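Local structure of 2-Cys peroxiredoxin (Plasmodium yoelii, 2H01) at residues L35-Y39 with I107-V113; F38-D42 with G70-D74. The protein probably reduces hydrogen peroxide and organic hydroperoxides to water and alcohols as a thiol-specific, thioredoxin-dependent peroxidase. All coordinates share one frame; numbering follows the deposited sequence.

In the fold
Both contacts start from strand 33-38 of the thioredoxin-like sheet and the loop that follows it, and their centres lie about 9 Å apart. Phe38 belongs to both: in interaction 1 its ring meets the short helix 106-110 and the residues after it, and in interaction 2 its backbone pairs with strand 66-72. The two are also joined directly, since Tyr37 O lies 2.8 Å from Cys71 N, a probable hydrogen bond. Both are buried. Interaction 2 lies nearer the reaction centre, the side chain of Tyr39 being about 11 Å from that of Cys47, the predicted peroxidatic cysteine; interaction 1 lies away from that site, its centre about 8 Å from the centre of the chain.

Interaction 1: residues L35-Y39 with I107-V113; sequences LLYFY and IARSYDV
Leu36 and Phe38 project from one face of strand 33-38 onto helix 106-110 and the turn that closes it, a sheet-to-helix contact of the thioredoxin-like fold of peroxiredoxins. All six touching residues are buried, and the contact is apolar, made of CH-pi and side-chain packing. Leu36 CG stands anti to the backbone N (chi1 173°), which carries CD2 over one face of the Tyr111 ring. CD2 is 4.2 Å from the centroid of that ring, offset toward its rim, in a CH-pi contact; its closest ring atom is Tyr111 CZ. The hydroxyl of the same tyrosine makes a weak hydrogen bond to Pro7 O.

Phe38, two residues on, supplies most of the buried area on the strand side. Four residues of 107-113 touch its ring. Ile107 CG2 lies in the ring plane at the edge, 3.8 Å from Phe38 CZ, and Ala108 CA approaches Phe38 CE2 to the same distance. The Tyr111 ring meets Phe38 obliquely, with centroids 6.0 Å apart and planes at 45°.

The helix ends in a Schellman motif, with Asp112 at positive phi as the C-prime residue. Its two defining bonds are Val113 N to Ala108 O, 3.0 Å, and Asp112 N to Arg109 O, 2.8 Å. The reversal brings Val113 back to the sheet, where its CG2 sits over the centre of one Phe38 face, 3.9 Å from the centroid and 6° off the ring normal.

Interaction 2: residues F38-D42 with G70-D74; sequences FYPLD and GCSVD
Tyr39 N donates to Cys71 O at 3.0 Å, with an N-H...O angle of 157°, just beyond the parallel bridge of Phe38 with Cys71. Phe38 CA also approaches that carbonyl oxygen, in a CA-H...O contact. A second backbone donor, Asp42 N, meets Asp74 OD2 at 2.7 Å, less straight at 134° and from above the carboxylate plane. Ser72 OG donates to the anti lone pair of the same oxygen, so two bonds hold it. One water bridges the two segments, donating to Pro40 O and accepting from Val73 N.

Strands 33-38 and 66-72 are parallel neighbours in the thioredoxin-like sheet, and these bonds extend their association into the residues after the strands.

Ser72 CB makes a CH-pi contact over one face of the Tyr39 ring, offset toward the rim, 3.5 Å from its centroid. A chi1 of 179° swings Cys71 SG to the Phe38 ring for an oblique sulfur-aromatic contact, 3.5 Å from Phe38 CE2.

The carboxylates of Asp42 and Asp74 lie close, OD1 of the former 3.1 Å from OD2 of the latter; nearby donors probably ease the repulsion. Tyr39 OH donates to Asp42 OD1 on its syn side, while Asp42 OD2 is hydrogen-bonded to His79 ND1.

Interaction 1: residues L35-Y39 with I107-V113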
loop_
_atom_site.group_PDB
_atom_site.type_symbol
_atom_site.label_atom_id
_atom_site.label_comp_id
_atom_site.label_asym_id
_atom_site.label_seq_id
_atom_site.Cartn_x
_atom_site.Cartn_y
_atom_site.Cartn_z
ATOM N N LEU A 35 -4.577 -0.114 -0.897
ATOM C CA LEU A 35 -3.527 0.858 -0.618
ATOM C C LEU A 35 -2.253 0.020 -0.529
ATOM O O LEU A 35 -1.985 -0.623 0.491
ATOM C CB LEU A 35 -3.753 1.605 0.705
ATOM C CG LEU A 35 -2.959 2.907 0.995
ATOM C CD1 LEU A 35 -1.503 2.627 1.294
ATOM C CD2 LEU A 35 -3.066 3.838 -0.184
ATOM N N LEU A 36 -1.495 0.001 -1.619
ATOM C CA LEU A 36 -0.241 -0.739 -1.677
ATOM C C LEU A 36 0.880 0.236 -1.353
ATOM O O LEU A 36 0.983 1.293 -1.986
ATOM C CB LEU A 36 -0.015 -1.311 -3.083
ATOM C CG LEU A 36 1.365 -1.966 -3.297
ATOM C CD1 LEU A 36 1.451 -3.256 -2.488
ATOM C CD2 LEU A 36 1.604 -2.255 -4.777
ATOM N N TYR A 37 1.719 -0.104 -0.376
ATOM C CA TYR A 37 2.826 0.770 -0.014
ATOM C C TYR A 37 4.142 0.011 0.038
ATOM O O TYR A 37 4.168 -1.184 0.330
ATOM C CB TYR A 37 2.563 1.473 1.333
ATOM C CG TYR A 37 2.585 0.578 2.562
ATOM C CD1 TYR A 37 1.433 -0.062 3.009
ATOM C CD2 TYR A 37 3.761 0.395 3.287
ATOM C CE1 TYR A 37 1.438 -0.861 4.158
ATOM C CE2 TYR A 37 3.789 -0.408 4.432
ATOM C CZ TYR A 37 2.622 -1.028 4.861
ATOM O OH TYR A 37 2.647 -1.797 5.998
ATOM N N PHE A 38 5.234 0.710 -0.253
ATOM C CA PHE A 38 6.562 0.102 -0.259
ATOM C C PHE A 38 7.530 0.684 0.764
ATOM O O PHE A 38 7.521 1.878 1.048
ATOM C CB PHE A 38 7.236 0.253 -1.634
ATOM C CG PHE A 38 6.581 -0.522 -2.736
ATOM C CD1 PHE A 38 5.492 0.003 -3.423
ATOM C CD2 PHE A 38 7.056 -1.781 -3.093
ATOM C CE1 PHE A 38 4.877 -0.718 -4.462
ATOM C CE2 PHE A 38 6.452 -2.515 -4.126
ATOM C CZ PHE A 38 5.358 -1.976 -4.812
ATOM N N TYR A 39 8.370 -0.172 1.322
ATOM C CA TYR A 39 9.402 0.286 2.237
ATOM C C TYR A 39 10.642 -0.535 1.859
ATOM O O TYR A 39 10.526 -1.630 1.319
ATOM C CB TYR A 39 8.996 0.101 3.705
ATOM C CG TYR A 39 8.682 -1.311 4.133
ATOM C CD1 TYR A 39 7.436 -1.879 3.870
ATOM C CD2 TYR A 39 9.635 -2.082 4.815
ATOM C CE1 TYR A 39 7.142 -3.173 4.273
ATOM C CE2 TYR A 39 9.355 -3.379 5.219
ATOM C CZ TYR A 39 8.106 -3.916 4.946
ATOM O OH TYR A 39 7.820 -5.194 5.341
ATOM N N ILE A 107 7.819 -6.906 -8.270
ATOM C CA ILE A 107 6.741 -5.981 -7.985
ATOM C C ILE A 107 7.255 -4.556 -7.906
ATOM O O ILE A 107 6.748 -3.672 -8.583
ATOM C CB ILE A 107 5.989 -6.394 -6.706
ATOM C CG1 ILE A 107 5.377 -7.780 -6.885
ATOM C CG2 ILE A 107 4.934 -5.387 -6.364
ATOM C CD1 ILE A 107 5.132 -8.543 -5.617
ATOM N N ALA A 108 8.287 -4.346 -7.101
ATOM C CA ALA A 108 8.908 -3.045 -7.010
ATOM C C ALA A 108 9.267 -2.558 -8.393
ATOM O O ALA A 108 9.085 -1.398 -8.703
ATOM C CB ALA A 108 10.118 -3.072 -6.118
ATOM N N ARG A 109 9.761 -3.455 -9.228
ATOM C CA ARG A 109 10.200 -3.046 -10.555
ATOM C C ARG A 109 9.020 -2.573 -11.408
ATOM O O ARG A 109 9.087 -1.512 -12.029
ATOM C CB ARG A 109 10.911 -4.217 -11.257
ATOM C CG ARG A 109 11.801 -3.797 -12.431
ATOM C CD ARG A 109 12.279 -5.011 -13.235
ATOM N NE ARG A 109 12.890 -6.028 -12.381
ATOM C CZ ARG A 109 14.083 -5.908 -11.812
ATOM N NH1 ARG A 109 14.802 -4.814 -12.011
ATOM N NH2 ARG A 109 14.552 -6.876 -11.036
ATOM N N SER A 110 7.944 -3.360 -11.424
ATOM C CA SER A 110 6.755 -3.024 -12.212
ATOM C C SER A 110 6.154 -1.675 -11.833
ATOM O O SER A 110 5.541 -1.006 -12.663
ATOM C CB SER A 110 5.695 -4.120 -12.071
ATOM O OG SER A 110 5.212 -4.203 -10.743
ATOM N N TYR A 111 6.348 -1.272 -10.583
ATOM C CA TYR A 111 5.830 -0.004 -10.091
ATOM C C TYR A 111 6.887 1.091 -10.131
ATOM O O TYR A 111 6.658 2.210 -9.670
ATOM C CB TYR A 111 5.275 -0.199 -8.674
ATOM C CG TYR A 111 3.918 -0.899 -8.668
ATOM C CD1 TYR A 111 2.732 -0.165 -8.745
ATOM C CD2 TYR A 111 3.823 -2.289 -8.677
ATOM C CE1 TYR A 111 1.488 -0.797 -8.839
ATOM C CE2 TYR A 111 2.579 -2.935 -8.769
ATOM C CZ TYR A 111 1.416 -2.182 -8.850
ATOM O OH TYR A 111 0.184 -2.801 -8.926
ATOM N N ASP A 112 8.041 0.766 -10.712
ATOM C CA ASP A 112 9.157 1.707 -10.838
ATOM C C ASP A 112 9.621 2.326 -9.537
ATOM O O ASP A 112 9.827 3.538 -9.460
ATOM C CB ASP A 112 8.810 2.838 -11.803
ATOM C CG ASP A 112 8.897 2.415 -13.254
ATOM O OD1 ASP A 112 9.827 1.646 -13.595
ATOM O OD2 ASP A 112 8.047 2.871 -14.050
ATOM N N VAL A 113 9.790 1.493 -8.516
ATOM C CA VAL A 113 10.244 1.973 -7.222
ATOM C C VAL A 113 11.361 1.091 -6.703
ATOM O O VAL A 113 11.574 0.981 -5.495
ATOM C CB VAL A 113 9.100 2.003 -6.191
ATOM C CG1 VAL A 113 8.048 3.002 -6.630
ATOM C CG2 VAL A 113 8.490 0.614 -6.043
#

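Interaction 2: residues F38-D42 with G70-D74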
loop_
_atom_site.group_PDB
_atom_site.type_symbol
_atom_site.label_atom_id
_atom_site.label_comp_id
_atom_site.label_asym_id
_atom_site.label_seq_id
_atom_site.Cartn_x
_atom_site.Cartn_y
_atom_site.Cartn_z
ATOM N N PHE A 38 5.234 0.710 -0.253
ATOM C CA PHE A 38 6.562 0.102 -0.259
ATOM C C PHE A 38 7.530 0.684 0.764
ATOM O O PHE A 38 7.521 1.878 1.048
ATOM C CB PHE A 38 7.236 0.253 -1.634
ATOM C CG PHE A 38 6.581 -0.522 -2.736
ATOM C CD1 PHE A 38 5.492 0.003 -3.423
ATOM C CD2 PHE A 38 7.056 -1.781 -3.093
ATOM C CE1 PHE A 38 4.877 -0.718 -4.462
ATOM C CE2 PHE A 38 6.452 -2.515 -4.126
ATOM C CZ PHE A 38 5.358 -1.976 -4.812
ATOM N N TYR A 39 8.370 -0.172 1.322
ATOM C CA TYR A 39 9.402 0.286 2.237
ATOM C C TYR A 39 10.642 -0.535 1.859
ATOM O O TYR A 39 10.526 -1.630 1.319
ATOM C CB TYR A 39 8.996 0.101 3.705
ATOM C CG TYR A 39 8.682 -1.311 4.133
ATOM C CD1 TYR A 39 7.436 -1.879 3.870
ATOM C CD2 TYR A 39 9.635 -2.082 4.815
ATOM C CE1 TYR A 39 7.142 -3.173 4.273
ATOM C CE2 TYR A 39 9.355 -3.379 5.219
ATOM C CZ TYR A 39 8.106 -3.916 4.946
ATOM O OH TYR A 39 7.820 -5.194 5.341
ATOM N N PRO A 40 11.840 0.006 2.108
ATOM C CA PRO A 40 13.103 -0.664 1.790
ATOM C C PRO A 40 13.310 -2.060 2.377
ATOM O O PRO A 40 13.365 -3.058 1.655
ATOM C CB PRO A 40 14.161 0.314 2.313
ATOM C CG PRO A 40 13.482 1.649 2.249
ATOM C CD PRO A 40 12.085 1.325 2.723
ATOM N N LEU A 41 13.421 -2.119 3.698
ATOM C CA LEU A 41 13.715 -3.375 4.365
ATOM C C LEU A 41 13.138 -3.566 5.746
ATOM O O LEU A 41 12.722 -2.625 6.419
ATOM C CB LEU A 41 15.230 -3.528 4.498
ATOM C CG LEU A 41 16.092 -3.496 3.242
ATOM C CD1 LEU A 41 17.549 -3.308 3.645
ATOM C CD2 LEU A 41 15.892 -4.781 2.450
ATOM N N ASP A 42 13.168 -4.825 6.155
ATOM C CA ASP A 42 12.732 -5.271 7.461
ATOM C C ASP A 42 13.954 -5.175 8.380
ATOM O O ASP A 42 15.088 -5.128 7.908
ATOM C CB ASP A 42 12.310 -6.734 7.380
ATOM C CG ASP A 42 10.922 -6.926 6.798
ATOM O OD1 ASP A 42 10.416 -6.049 6.059
ATOM O OD2 ASP A 42 10.352 -7.992 7.083
ATOM N N GLY A 70 1.425 -4.028 2.619
ATOM C CA GLY A 70 2.773 -3.515 2.806
ATOM C C GLY A 70 3.771 -4.383 2.058
ATOM O O GLY A 70 3.778 -5.598 2.209
ATOM N N CYS A 71 4.631 -3.768 1.261
ATOM C CA CYS A 71 5.581 -4.538 0.480
ATOM C C CYS A 71 7.048 -4.113 0.602
ATOM O O CYS A 71 7.368 -2.923 0.549
ATOM C CB CYS A 71 5.148 -4.481 -0.986
ATOM S SG CYS A 71 6.188 -5.360 -2.177
ATOM N N SER A 72 7.926 -5.100 0.788
ATOM C CA SER A 72 9.378 -4.888 0.842
ATOM C C SER A 72 9.969 -6.119 0.158
ATOM O O SER A 72 9.320 -7.165 0.076
ATOM C CB SER A 72 9.917 -4.792 2.272
ATOM O OG SER A 72 10.266 -6.066 2.787
ATOM N N VAL A 73 11.192 -6.004 -0.333
ATOM C CA VAL A 73 11.806 -7.121 -1.025
ATOM C C VAL A 73 12.186 -8.315 -0.131
ATOM O O VAL A 73 12.684 -9.324 -0.630
ATOM C CB VAL A 73 13.045 -6.642 -1.823
ATOM C CG1 VAL A 73 12.636 -5.510 -2.776
ATOM C CG2 VAL A 73 14.126 -6.178 -0.878
ATOM N N ASP A 74 11.984 -8.179 1.178
ATOM C CA ASP A 74 12.190 -9.257 2.146
ATOM C C ASP A 74 11.301 -10.489 1.916
ATOM O O ASP A 74 10.252 -10.398 1.300
ATOM C CB ASP A 74 11.985 -8.737 3.579
ATOM C CG ASP A 74 13.010 -7.689 3.996
ATOM O OD1 ASP A 74 14.137 -8.044 4.337
ATOM O OD2 ASP A 74 12.773 -6.477 4.043
HETATM O O HOH W 1 11.915 -3.272 -0.602
#